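Side-chain contacts in broad specificity aminotransferase (Leishmania mexicana, PDB 4WB0), which probably transfers amino groups between a range of amino acids and 2-oxo acids, aspartate and 2-oxoglutarate among them, with pyridoxal 5'-phosphate as cofactor: residues E89-T94 with V99-L104; M93-T98 with I249-A254; K259-Y264 with L309-N314. One frame throughout, in Å; residues are numbered along the deposited sequence.

Contacts 1 and 2 both use helix 84-95 and share M93 and T94, with centres about 6 Å apart. Contact 1, between the helix and the chain that follows it, is only partly buried, and its outer half is built on the carbon chain of a lysine. Contact 2 is buried and ties the end of the helix to strand 252-256 by a phenol, aliphatic groups and a bridging water. Contact 3, also buried but carried by a methionine and two aliphatic side chains, lies about 16 Å from contact 1 and 18 Å from contact 2, centre to centre. M93 SD reaches L311 CD2 at 3.8 Å, joining contact 3 to the shared helix.

Contact 1: E89-T94 with V99-L104; sequences EAVKMT and VELENL
V91 CG1 lies against the ends of two leucines, 3.7 Å from L104 CD2 and 3.9 Å from L101 CD2, and this one methyl makes the tight half of the contact. It reaches them because it stands opposite the backbone N (chi1 167°), directed off the helix toward 99-104. The second methyl of L104, CD1, is also near, 4.1 Å from V91 CG1, so both branches of that leucine face the same methyl from one side. V91 and each leucine run past one another in opposite senses. The turn between the leucines, with N103 N bonded to E100 O at 2.9 Å and a short 3-10 segment at 101-102, is consistent with both facing one valine.

The other half is more open. K92 and V99, both partly exposed, have the closest backbones of the contact, CA to CA 6.5 Å. The lysine chain, bent at chi2 and chi3, crosses its two partners at roughly right angles: its CG meets V99 CG1 at 3.7 Å, and farther out its CD meets L101 CD1 at 4.0 Å. E100, next to V99, is exposed and poorly ordered, which marks this side as the solvent margin.

No hydrogen bond joins the two segments. The 216 Å² buried between them, both sides summed, therefore rests on shape and on withdrawal of carbon from water: buried at V91 and L104, and amphipathic at K92, where only the methylene part of a charged residue is used against the turn leading to strand 104-110.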
ATOM      1  N   GLU A  89       8.338  -3.719  18.069  1.00 23.65           N
ATOM      2  CA  GLU A  89       9.758  -3.953  17.954  1.00 23.13           C
ATOM      3  C   GLU A  89      10.454  -2.895  17.075  1.00 21.88           C
ATOM      4  O   GLU A  89      11.593  -2.522  17.312  1.00 22.23           O
ATOM      5  CB  GLU A  89       9.996  -5.340  17.373  1.00 22.38           C
ATOM      6  CG  GLU A  89       9.605  -6.470  18.343  1.00 25.32           C
ATOM      7  CD  GLU A  89      10.567  -6.690  19.522  1.00 30.25           C
ATOM      8  OE1 GLU A  89      10.248  -7.598  20.351  1.00 33.68           O
ATOM      9  OE2 GLU A  89      11.623  -6.003  19.657  1.00 28.17           O
ATOM     10  N   ALA A  90       9.800  -2.473  16.009  1.00 19.45           N
ATOM     11  CA  ALA A  90      10.385  -1.538  15.086  1.00 20.18           C
ATOM     12  C   ALA A  90      10.598  -0.161  15.718  1.00 21.58           C
ATOM     13  O   ALA A  90      11.667   0.461  15.522  1.00 22.44           O
ATOM     14  CB  ALA A  90       9.533  -1.445  13.839  1.00 19.67           C
ATOM     15  N   VAL A  91       9.644   0.274  16.519  1.00 21.57           N
ATOM     16  CA  VAL A  91       9.759   1.562  17.187  1.00 23.15           C
ATOM     17  C   VAL A  91      10.845   1.466  18.282  1.00 24.19           C
ATOM     18  O   VAL A  91      11.620   2.393  18.536  1.00 22.04           O
ATOM     19  CB  VAL A  91       8.410   1.951  17.775  1.00 25.17           C
ATOM     20  CG1 VAL A  91       8.580   3.102  18.722  1.00 28.60           C
ATOM     21  CG2 VAL A  91       7.428   2.276  16.662  1.00 24.94           C
ATOM     22  N   LYS A  92      10.908   0.306  18.913  1.00 25.28           N
ATOM     23  CA  LYS A  92      11.935   0.084  19.903  1.00 27.09           C
ATOM     24  C   LYS A  92      13.330   0.099  19.294  1.00 23.39           C
ATOM     25  O   LYS A  92      14.280   0.524  19.946  1.00 26.19           O
ATOM     26  CB  LYS A  92      11.688  -1.240  20.652  1.00 33.87           C
ATOM     27  CG  LYS A  92      10.832  -1.024  21.900  1.00 45.27           C
ATOM     28  CD  LYS A  92       9.894  -2.202  22.226  1.00 53.70           C
ATOM     29  CE  LYS A  92      10.664  -3.470  22.543  1.00 60.86           C
ATOM     30  NZ  LYS A  92       9.747  -4.560  23.028  1.00 65.51           N
ATOM     31  N   MET A  93      13.471  -0.386  18.074  1.00 23.85           N
ATOM     32  CA  MET A  93      14.789  -0.382  17.397  1.00 26.86           C
ATOM     33  C   MET A  93      15.316   1.043  17.185  1.00 27.19           C
ATOM     34  O   MET A  93      16.500   1.311  17.346  1.00 29.32           O
ATOM     35  CB  MET A  93      14.705  -1.084  16.026  1.00 26.44           C
ATOM     36  CG  MET A  93      16.052  -1.159  15.231  1.00 32.39           C
ATOM     37  SD  MET A  93      15.796  -1.868  13.576  1.00 33.27           S
ATOM     38  CE  MET A  93      15.072  -0.472  12.757  1.00 30.28           C
ATOM     39  N   THR A  94      14.426   1.970  16.852  1.00 25.24           N
ATOM     40  CA  THR A  94      14.914   3.349  16.609  1.00 25.85           C
ATOM     41  C   THR A  94      14.990   4.114  17.924  1.00 26.58           C
ATOM     42  O   THR A  94      16.004   4.747  18.175  1.00 24.41           O
ATOM     43  CB  THR A  94      14.097   4.052  15.556  1.00 29.83           C
ATOM     44  OG1 THR A  94      14.707   5.345  15.191  1.00 37.75           O
ATOM     45  CG2 THR A  94      12.664   4.196  15.968  1.00 28.08           C
ATOM     46  N   VAL A  99      12.187   3.453  25.346  1.00 80.75           N
ATOM     47  CA  VAL A  99      10.997   4.159  24.850  1.00 62.49           C
ATOM     48  C   VAL A  99       9.677   3.701  25.469  1.00 52.37           C
ATOM     49  O   VAL A  99       9.452   2.496  25.708  1.00 49.16           O
ATOM     50  CB  VAL A  99      10.893   4.017  23.311  1.00 58.17           C
ATOM     51  CG1 VAL A  99      10.486   2.566  22.898  1.00 52.00           C
ATOM     52  CG2 VAL A  99       9.946   5.107  22.735  1.00 54.07           C
ATOM     53  N   GLU A 100       8.802   4.658  25.743  1.00 46.65           N
ATOM     54  CA  GLU A 100       7.492   4.306  26.284  1.00 48.72           C
ATOM     55  C   GLU A 100       6.469   4.187  25.167  1.00 37.64           C
ATOM     56  O   GLU A 100       5.953   5.178  24.658  1.00 34.90           O
ATOM     57  CB  GLU A 100       7.058   5.321  27.338  1.00 65.20           C
ATOM     58  CG  GLU A 100       7.926   5.253  28.573  1.00 82.91           C
ATOM     59  CD  GLU A 100       7.339   6.012  29.730  1.00 98.55           C
ATOM     60  OE1 GLU A 100       8.028   6.909  30.260  1.00102.70           O
ATOM     61  OE2 GLU A 100       6.187   5.708  30.111  1.00105.33           O
ATOM     62  N   LEU A 101       6.205   2.952  24.758  1.00 34.88           N
ATOM     63  CA  LEU A 101       5.292   2.697  23.659  1.00 35.66           C
ATOM     64  C   LEU A 101       3.932   3.371  23.906  1.00 39.09           C
ATOM     65  O   LEU A 101       3.200   3.720  22.960  1.00 36.24           O
ATOM     66  CB  LEU A 101       5.127   1.199  23.466  1.00 38.02           C
ATOM     67  CG  LEU A 101       6.382   0.490  22.898  1.00 40.72           C
ATOM     68  CD1 LEU A 101       6.129  -1.009  22.798  1.00 42.08           C
ATOM     69  CD2 LEU A 101       6.803   1.023  21.542  1.00 37.59           C
ATOM     70  N   GLU A 102       3.612   3.567  25.186  1.00 41.75           N
ATOM     71  CA  GLU A 102       2.328   4.125  25.584  1.00 50.37           C
ATOM     72  C   GLU A 102       2.215   5.605  25.327  1.00 46.95           C
ATOM     73  O   GLU A 102       1.118   6.151  25.376  1.00 46.55           O
ATOM     74  CB  GLU A 102       2.093   3.868  27.080  1.00 63.92           C
ATOM     75  CG  GLU A 102       2.393   2.442  27.514  1.00 73.93           C
ATOM     76  CD  GLU A 102       3.787   2.251  28.156  1.00 79.41           C
ATOM     77  OE1 GLU A 102       4.743   2.995  27.824  1.00 76.73           O
ATOM     78  OE2 GLU A 102       3.909   1.334  29.014  1.00 84.53           O
ATOM     79  N   ASN A 103       3.343   6.270  25.138  1.00 44.98           N
ATOM     80  CA  ASN A 103       3.349   7.717  24.903  1.00 45.93           C
ATOM     81  C   ASN A 103       3.608   8.008  23.460  1.00 42.09           C
ATOM     82  O   ASN A 103       4.046   9.119  23.133  1.00 45.99           O
ATOM     83  CB  ASN A 103       4.424   8.443  25.738  1.00 48.35           C
ATOM     84  CG  ASN A 103       4.254   8.254  27.231  1.00 51.24           C
ATOM     85  OD1 ASN A 103       3.202   7.839  27.731  1.00 52.45           O
ATOM     86  ND2 ASN A 103       5.316   8.549  27.961  1.00 52.96           N
ATOM     87  N   LEU A 104       3.458   7.007  22.585  1.00 33.24           N
ATOM     88  CA  LEU A 104       3.496   7.357  21.185  1.00 32.16           C
ATOM     89  C   LEU A 104       2.387   6.657  20.389  1.00 27.79           C
ATOM     90  O   LEU A 104       1.671   5.785  20.904  1.00 27.33           O
ATOM     91  CB  LEU A 104       4.880   7.063  20.618  1.00 28.84           C
ATOM     92  CG  LEU A 104       5.324   5.614  20.696  1.00 28.27           C
ATOM     93  CD1 LEU A 104       5.003   4.931  19.480  1.00 26.47           C
ATOM     94  CD2 LEU A 104       6.843   5.565  20.915  1.00 29.88           C
TER

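Contact 2: M93-T98 with I249-A254; sequences MTYGDT and IEVLLA
Y95 reaches strand 252-256 and the residue before it with the end of its ring. At CB the side chain has left the helix with CG opposite the carbonyl carbon (chi1 -74°), and from CB through the CE atoms nothing of 249-254 comes within 4.5 Å. CZ is the first atom to arrive, 4.3 Å from L253 CD1, a methyl set obliquely to the ring. The hydroxyl does the rest: OH lies 3.8 Å from L253 CD1 and only 3.2 Å from V251 CG1, a close fit of oxygen on methyl. A water also lies 2.7 Å from Y95 OH and donates to V251 O at 3.0 Å. L274 of strand 268-274 packs on the Y95 side chain as well.

Beside the ring, T94 OG1 approaches the same L253 methyl at 4.2 Å. This oxygen is buried with no hydrogen-bonding partner in the model. R242 meanwhile takes up the carbonyls of M93 and T94 at the end of the helix, which breaks at G96 with positive phi.

Strand 252-256 lies in the large mixed sheet, where 268-274 runs antiparallel to both its neighbours, an arrangement consistent with the large domain of fold type I pyridoxal-phosphate enzymes. The phenol hydroxyl thus plays two parts, packed among methyls yet linked to the backbone by one water, so that its polarity is met without a direct bond between helix and strand.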
ATOM      1  N   MET A  93      13.471  -0.386  18.074  1.00 23.85           N
ATOM      2  CA  MET A  93      14.789  -0.382  17.397  1.00 26.86           C
ATOM      3  C   MET A  93      15.316   1.043  17.185  1.00 27.19           C
ATOM      4  O   MET A  93      16.500   1.311  17.346  1.00 29.32           O
ATOM      5  CB  MET A  93      14.705  -1.084  16.026  1.00 26.44           C
ATOM      6  CG  MET A  93      16.052  -1.159  15.231  1.00 32.39           C
ATOM      7  SD  MET A  93      15.796  -1.868  13.576  1.00 33.27           S
ATOM      8  CE  MET A  93      15.072  -0.472  12.757  1.00 30.28           C
ATOM      9  N   THR A  94      14.426   1.970  16.852  1.00 25.24           N
ATOM     10  CA  THR A  94      14.914   3.349  16.609  1.00 25.85           C
ATOM     11  C   THR A  94      14.990   4.114  17.924  1.00 26.58           C
ATOM     12  O   THR A  94      16.004   4.747  18.175  1.00 24.41           O
ATOM     13  CB  THR A  94      14.097   4.052  15.556  1.00 29.83           C
ATOM     14  OG1 THR A  94      14.707   5.345  15.191  1.00 37.75           O
ATOM     15  CG2 THR A  94      12.664   4.196  15.968  1.00 28.08           C
ATOM     16  N   TYR A  95      13.986   4.039  18.807  1.00 25.28           N
ATOM     17  CA  TYR A  95      14.053   4.850  20.058  1.00 25.75           C
ATOM     18  C   TYR A  95      14.728   4.225  21.240  1.00 29.03           C
ATOM     19  O   TYR A  95      15.007   4.896  22.221  1.00 29.62           O
ATOM     20  CB  TYR A  95      12.622   5.286  20.434  1.00 24.42           C
ATOM     21  CG  TYR A  95      12.146   6.368  19.501  1.00 24.65           C
ATOM     22  CD1 TYR A  95      12.801   7.595  19.467  1.00 26.21           C
ATOM     23  CD2 TYR A  95      11.084   6.170  18.682  1.00 23.62           C
ATOM     24  CE1 TYR A  95      12.383   8.603  18.618  1.00 24.16           C
ATOM     25  CE2 TYR A  95      10.619   7.179  17.798  1.00 26.39           C
ATOM     26  CZ  TYR A  95      11.296   8.390  17.780  1.00 25.26           C
ATOM     27  OH  TYR A  95      10.851   9.386  16.975  1.00 25.29           O
ATOM     28  N   GLY A  96      15.076   2.951  21.155  1.00 33.22           N
ATOM     29  CA  GLY A  96      15.767   2.334  22.279  1.00 41.95           C
ATOM     30  C   GLY A  96      14.799   1.511  23.115  1.00 58.12           C
ATOM     31  O   GLY A  96      13.592   1.727  23.087  1.00 51.89           O
ATOM     32  N   ASP A  97      15.322   0.546  23.858  1.00 79.70           N
ATOM     33  CA  ASP A  97      14.480  -0.256  24.734  1.00 95.06           C
ATOM     34  C   ASP A  97      13.908   0.607  25.871  1.00 91.37           C
ATOM     35  O   ASP A  97      13.063   0.158  26.634  1.00 86.79           O
ATOM     36  CB  ASP A  97      15.279  -1.441  25.285  1.00108.54           C
ATOM     37  CG  ASP A  97      15.987  -2.235  24.183  1.00112.66           C
ATOM     38  OD1 ASP A  97      15.507  -2.207  23.025  1.00113.13           O
ATOM     39  OD2 ASP A  97      17.024  -2.881  24.475  1.00113.47           O
ATOM     40  N   THR A  98      14.364   1.856  25.961  1.00 92.19           N
ATOM     41  CA  THR A  98      13.877   2.793  26.970  1.00 94.39           C
ATOM     42  C   THR A  98      12.455   3.270  26.641  1.00 91.83           C
ATOM     43  O   THR A  98      11.624   3.431  27.539  1.00 97.98           O
ATOM     44  CB  THR A  98      14.826   4.037  27.104  1.00 70.99           C
ATOM     45  OG1 THR A  98      14.538   5.026  26.091  1.00 66.94           O
ATOM     46  CG2 THR A  98      16.280   3.602  27.011  1.00 74.06           C
ATOM     47  N   ILE A 249      10.898  16.968  21.626  1.00 24.02           N
ATOM     48  CA  ILE A 249      10.364  17.299  20.306  1.00 24.18           C
ATOM     49  C   ILE A 249       9.305  16.237  19.960  1.00 23.93           C
ATOM     50  O   ILE A 249       9.527  15.020  20.211  1.00 22.14           O
ATOM     51  CB  ILE A 249      11.514  17.379  19.284  1.00 23.07           C
ATOM     52  CG1 ILE A 249      12.421  18.545  19.732  1.00 24.47           C
ATOM     53  CG2 ILE A 249      11.014  17.494  17.843  1.00 24.18           C
ATOM     54  CD1 ILE A 249      13.641  18.849  18.836  1.00 24.29           C
ATOM     55  N   GLU A 250       8.181  16.696  19.425  1.00 23.11           N
ATOM     56  CA  GLU A 250       7.102  15.808  18.953  1.00 23.17           C
ATOM     57  C   GLU A 250       7.436  15.291  17.579  1.00 22.89           C
ATOM     58  O   GLU A 250       6.868  15.718  16.562  1.00 24.95           O
ATOM     59  CB  GLU A 250       5.772  16.534  18.951  1.00 29.66           C
ATOM     60  CG  GLU A 250       5.246  16.758  20.362  1.00 40.52           C
ATOM     61  CD  GLU A 250       3.857  17.386  20.333  1.00 51.38           C
ATOM     62  OE1 GLU A 250       3.776  18.563  19.924  1.00 56.79           O
ATOM     63  OE2 GLU A 250       2.861  16.698  20.687  1.00 53.33           O
ATOM     64  N   VAL A 251       8.361  14.337  17.582  1.00 21.41           N
ATOM     65  CA  VAL A 251       8.953  13.813  16.398  1.00 22.14           C
ATOM     66  C   VAL A 251       7.920  12.965  15.643  1.00 23.62           C
ATOM     67  O   VAL A 251       7.346  12.046  16.229  1.00 21.35           O
ATOM     68  CB  VAL A 251      10.171  12.894  16.709  1.00 25.65           C
ATOM     69  CG1 VAL A 251      10.625  12.231  15.427  1.00 22.41           C
ATOM     70  CG2 VAL A 251      11.322  13.688  17.378  1.00 28.04           C
ATOM     71  N   LEU A 252       7.779  13.243  14.350  1.00 21.95           N
ATOM     72  CA  LEU A 252       7.076  12.362  13.415  1.00 21.15           C
ATOM     73  C   LEU A 252       8.197  11.618  12.665  1.00 21.60           C
ATOM     74  O   LEU A 252       9.107  12.269  12.146  1.00 20.65           O
ATOM     75  CB  LEU A 252       6.187  13.164  12.444  1.00 19.57           C
ATOM     76  CG  LEU A 252       5.221  12.318  11.534  1.00 22.00           C
ATOM     77  CD1 LEU A 252       4.188  11.576  12.376  1.00 21.06           C
ATOM     78  CD2 LEU A 252       4.575  13.229  10.551  1.00 21.90           C
ATOM     79  N   LEU A 253       8.148  10.285  12.591  1.00 17.84           N
ATOM     80  CA  LEU A 253       9.254   9.522  11.966  1.00 17.87           C
ATOM     81  C   LEU A 253       8.774   8.418  11.073  1.00 19.58           C
ATOM     82  O   LEU A 253       7.926   7.618  11.456  1.00 21.50           O
ATOM     83  CB  LEU A 253      10.145   8.928  13.050  1.00 18.72           C
ATOM     84  CG  LEU A 253      11.463   8.273  12.621  1.00 22.99           C
ATOM     85  CD1 LEU A 253      12.486   8.553  13.701  1.00 28.27           C
ATOM     86  CD2 LEU A 253      11.240   6.823  12.465  1.00 25.17           C
ATOM     87  N   ALA A 254       9.321   8.422   9.871  1.00 20.23           N
ATOM     88  CA  ALA A 254       9.069   7.402   8.814  1.00 23.23           C
ATOM     89  C   ALA A 254      10.232   6.434   8.714  1.00 24.53           C
ATOM     90  O   ALA A 254      11.373   6.833   8.541  1.00 23.40           O
ATOM     91  CB  ALA A 254       8.836   8.079   7.504  1.00 23.82           C
TER
HETATM   92  O   HOH W   1       8.286   9.244  16.247  1.00 24.17           O

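Contact 3: K259-Y264 with L309-N314; sequences KNMGLY and LILSNN
M261 runs extended at chi2 (176°) and then turns at chi3 (-101°), which swings CE onto helix 301-312 between I310 and L311. On the helix side, I310 CG2, opposite the backbone N, is the branch that meets the incoming methyl. CE lies 3.9 Å from I310 CG2 and 4.0 Å from L311 CG, with L311 CD2 close behind at 4.1 Å. The sulfur sits farther back along the chain and touches the other arm of the isoleucine, 4.1 Å from I310 CD1. M261 and I310 slide past each other in opposite directions, whereas L311 meets the methionine at a slant. With no hydrogen bond across the segments, the contact is purely apolar, and one methyl carries most of it.

All three residues are buried. W320 of helix 314-344 packs on each of them, while its NE1 bonds to N260 O. V61 and A64 of helix 59-71 close on I310. At the end of helix 301-312, N313 is the N-cap of helix 314-344, its OD1 bonding to L316 N. The loop between strands 252-256 and 268-274 is thus held against a group of helices.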
ATOM      1  N   LYS A 259      16.237  -1.485   3.173  1.00 21.83           N
ATOM      2  CA  LYS A 259      17.668  -1.538   2.971  1.00 22.68           C
ATOM      3  C   LYS A 259      18.420  -2.314   4.059  1.00 23.23           C
ATOM      4  O   LYS A 259      19.273  -3.131   3.701  1.00 24.59           O
ATOM      5  CB  LYS A 259      18.253  -0.109   2.838  1.00 26.39           C
ATOM      6  CG  LYS A 259      18.012   0.555   1.434  1.00 35.58           C
ATOM      7  CD  LYS A 259      16.928   1.597   1.551  1.00 37.06           C
ATOM      8  CE  LYS A 259      16.221   1.897   0.188  1.00 43.91           C
ATOM      9  NZ  LYS A 259      17.128   2.166  -0.936  1.00 45.06           N
ATOM     10  N   ASN A 260      18.129  -2.058   5.348  1.00 21.17           N
ATOM     11  CA  ASN A 260      18.892  -2.673   6.437  1.00 19.82           C
ATOM     12  C   ASN A 260      18.509  -4.140   6.668  1.00 23.19           C
ATOM     13  O   ASN A 260      19.306  -4.898   7.184  1.00 25.68           O
ATOM     14  CB  ASN A 260      18.765  -1.869   7.761  1.00 23.94           C
ATOM     15  CG  ASN A 260      17.326  -1.564   8.199  1.00 25.86           C
ATOM     16  OD1 ASN A 260      16.347  -2.203   7.792  1.00 24.65           O
ATOM     17  ND2 ASN A 260      17.208  -0.550   9.044  1.00 24.95           N
ATOM     18  N   MET A 261      17.330  -4.563   6.225  1.00 19.94           N
ATOM     19  CA  MET A 261      16.971  -5.987   6.285  1.00 20.46           C
ATOM     20  C   MET A 261      16.837  -6.610   4.887  1.00 21.02           C
ATOM     21  O   MET A 261      16.602  -7.788   4.755  1.00 19.96           O
ATOM     22  CB  MET A 261      15.681  -6.103   7.140  1.00 21.46           C
ATOM     23  CG  MET A 261      15.613  -7.264   8.016  1.00 30.42           C
ATOM     24  SD  MET A 261      14.097  -7.205   9.057  1.00 31.38           S
ATOM     25  CE  MET A 261      14.678  -6.631  10.671  1.00 26.05           C
ATOM     26  N   GLY A 262      16.974  -5.779   3.843  1.00 20.65           N
ATOM     27  CA  GLY A 262      16.887  -6.211   2.491  1.00 21.15           C
ATOM     28  C   GLY A 262      15.497  -6.639   2.055  1.00 20.64           C
ATOM     29  O   GLY A 262      15.358  -7.430   1.127  1.00 22.29           O
ATOM     30  N   LEU A 263      14.496  -6.121   2.722  1.00 19.32           N
ATOM     31  CA  LEU A 263      13.118  -6.544   2.453  1.00 20.62           C
ATOM     32  C   LEU A 263      12.475  -5.601   1.429  1.00 21.98           C
ATOM     33  O   LEU A 263      11.321  -5.258   1.575  1.00 22.59           O
ATOM     34  CB  LEU A 263      12.324  -6.549   3.761  1.00 19.94           C
ATOM     35  CG  LEU A 263      12.778  -7.693   4.667  1.00 21.54           C
ATOM     36  CD1 LEU A 263      11.946  -7.558   5.961  1.00 22.77           C
ATOM     37  CD2 LEU A 263      12.609  -9.044   3.963  1.00 20.21           C
ATOM     38  N   TYR A 264      13.219  -5.229   0.384  1.00 23.49           N
ATOM     39  CA  TYR A 264      12.730  -4.224  -0.575  1.00 21.26           C
ATOM     40  C   TYR A 264      11.328  -4.574  -1.126  1.00 23.39           C
ATOM     41  O   TYR A 264      10.450  -3.727  -1.161  1.00 24.75           O
ATOM     42  CB  TYR A 264      13.672  -4.079  -1.775  1.00 24.32           C
ATOM     43  CG  TYR A 264      15.146  -3.861  -1.421  1.00 23.52           C
ATOM     44  CD1 TYR A 264      16.003  -4.925  -1.237  1.00 22.46           C
ATOM     45  CD2 TYR A 264      15.663  -2.577  -1.300  1.00 25.19           C
ATOM     46  CE1 TYR A 264      17.382  -4.712  -0.898  1.00 22.82           C
ATOM     47  CE2 TYR A 264      16.992  -2.357  -0.954  1.00 25.87           C
ATOM     48  CZ  TYR A 264      17.851  -3.427  -0.768  1.00 24.98           C
ATOM     49  OH  TYR A 264      19.180  -3.198  -0.421  1.00 26.60           O
ATOM     50  N   LEU A 309      10.129 -11.449  13.600  1.00 19.38           N
ATOM     51  CA  LEU A 309      10.908 -12.573  14.113  1.00 23.06           C
ATOM     52  C   LEU A 309      12.385 -12.221  14.283  1.00 22.16           C
ATOM     53  O   LEU A 309      13.040 -12.644  15.221  1.00 23.58           O
ATOM     54  CB  LEU A 309      10.750 -13.785  13.202  1.00 23.41           C
ATOM     55  CG  LEU A 309       9.322 -14.311  13.078  1.00 26.07           C
ATOM     56  CD1 LEU A 309       9.459 -15.518  12.190  1.00 25.78           C
ATOM     57  CD2 LEU A 309       8.745 -14.700  14.440  1.00 26.10           C
ATOM     58  N   ILE A 310      12.911 -11.459  13.333  1.00 19.24           N
ATOM     59  CA  ILE A 310      14.300 -11.100  13.342  1.00 20.63           C
ATOM     60  C   ILE A 310      14.578 -10.068  14.447  1.00 22.14           C
ATOM     61  O   ILE A 310      15.570 -10.187  15.147  1.00 23.74           O
ATOM     62  CB  ILE A 310      14.712 -10.554  11.986  1.00 23.39           C
ATOM     63  CG1 ILE A 310      14.657 -11.708  10.949  1.00 21.83           C
ATOM     64  CG2 ILE A 310      16.095  -9.975  12.046  1.00 22.92           C
ATOM     65  CD1 ILE A 310      14.655 -11.222   9.503  1.00 22.85           C
ATOM     66  N   LEU A 311      13.685  -9.099  14.646  1.00 20.82           N
ATOM     67  CA  LEU A 311      13.876  -8.112  15.717  1.00 22.62           C
ATOM     68  C   LEU A 311      13.717  -8.713  17.088  1.00 23.61           C
ATOM     69  O   LEU A 311      14.422  -8.360  18.034  1.00 23.29           O
ATOM     70  CB  LEU A 311      12.881  -6.961  15.549  1.00 20.99           C
ATOM     71  CG  LEU A 311      13.109  -6.109  14.299  1.00 21.29           C
ATOM     72  CD1 LEU A 311      11.831  -5.297  13.954  1.00 23.57           C
ATOM     73  CD2 LEU A 311      14.251  -5.220  14.544  1.00 25.63           C
ATOM     74  N   SER A 312      12.773  -9.623  17.203  1.00 25.33           N
ATOM     75  CA  SER A 312      12.342 -10.071  18.523  1.00 26.73           C
ATOM     76  C   SER A 312      13.204 -11.208  19.073  1.00 30.40           C
ATOM     77  O   SER A 312      13.490 -11.243  20.265  1.00 30.24           O
ATOM     78  CB  SER A 312      10.851 -10.490  18.469  1.00 30.00           C
ATOM     79  OG  SER A 312      10.477 -11.214  19.652  1.00 33.51           O
ATOM     80  N   ASN A 313      13.637 -12.140  18.233  1.00 26.99           N
ATOM     81  CA  ASN A 313      14.384 -13.270  18.755  1.00 28.31           C
ATOM     82  C   ASN A 313      15.820 -12.905  19.050  1.00 29.11           C
ATOM     83  O   ASN A 313      16.467 -12.291  18.259  1.00 23.92           O
ATOM     84  CB  ASN A 313      14.349 -14.440  17.788  1.00 26.89           C
ATOM     85  CG  ASN A 313      15.111 -15.590  18.305  1.00 32.19           C
ATOM     86  OD1 ASN A 313      16.282 -15.760  17.999  1.00 33.95           O
ATOM     87  ND2 ASN A 313      14.465 -16.385  19.177  1.00 33.32           N
ATOM     88  N   ASN A 314      16.334 -13.252  20.219  1.00 36.00           N
ATOM     89  CA  ASN A 314      17.629 -12.703  20.562  1.00 42.21           C
ATOM     90  C   ASN A 314      18.767 -13.211  19.684  1.00 37.19           C
ATOM     91  O   ASN A 314      19.689 -12.450  19.396  1.00 36.46           O
ATOM     92  CB  ASN A 314      17.948 -12.951  22.035  1.00 56.95           C
ATOM     93  CG  ASN A 314      17.910 -11.663  22.837  1.00 71.24           C
ATOM     94  OD1 ASN A 314      18.935 -11.232  23.366  1.00 77.64           O
ATOM     95  ND2 ASN A 314      16.739 -11.005  22.881  1.00 75.57           N
TER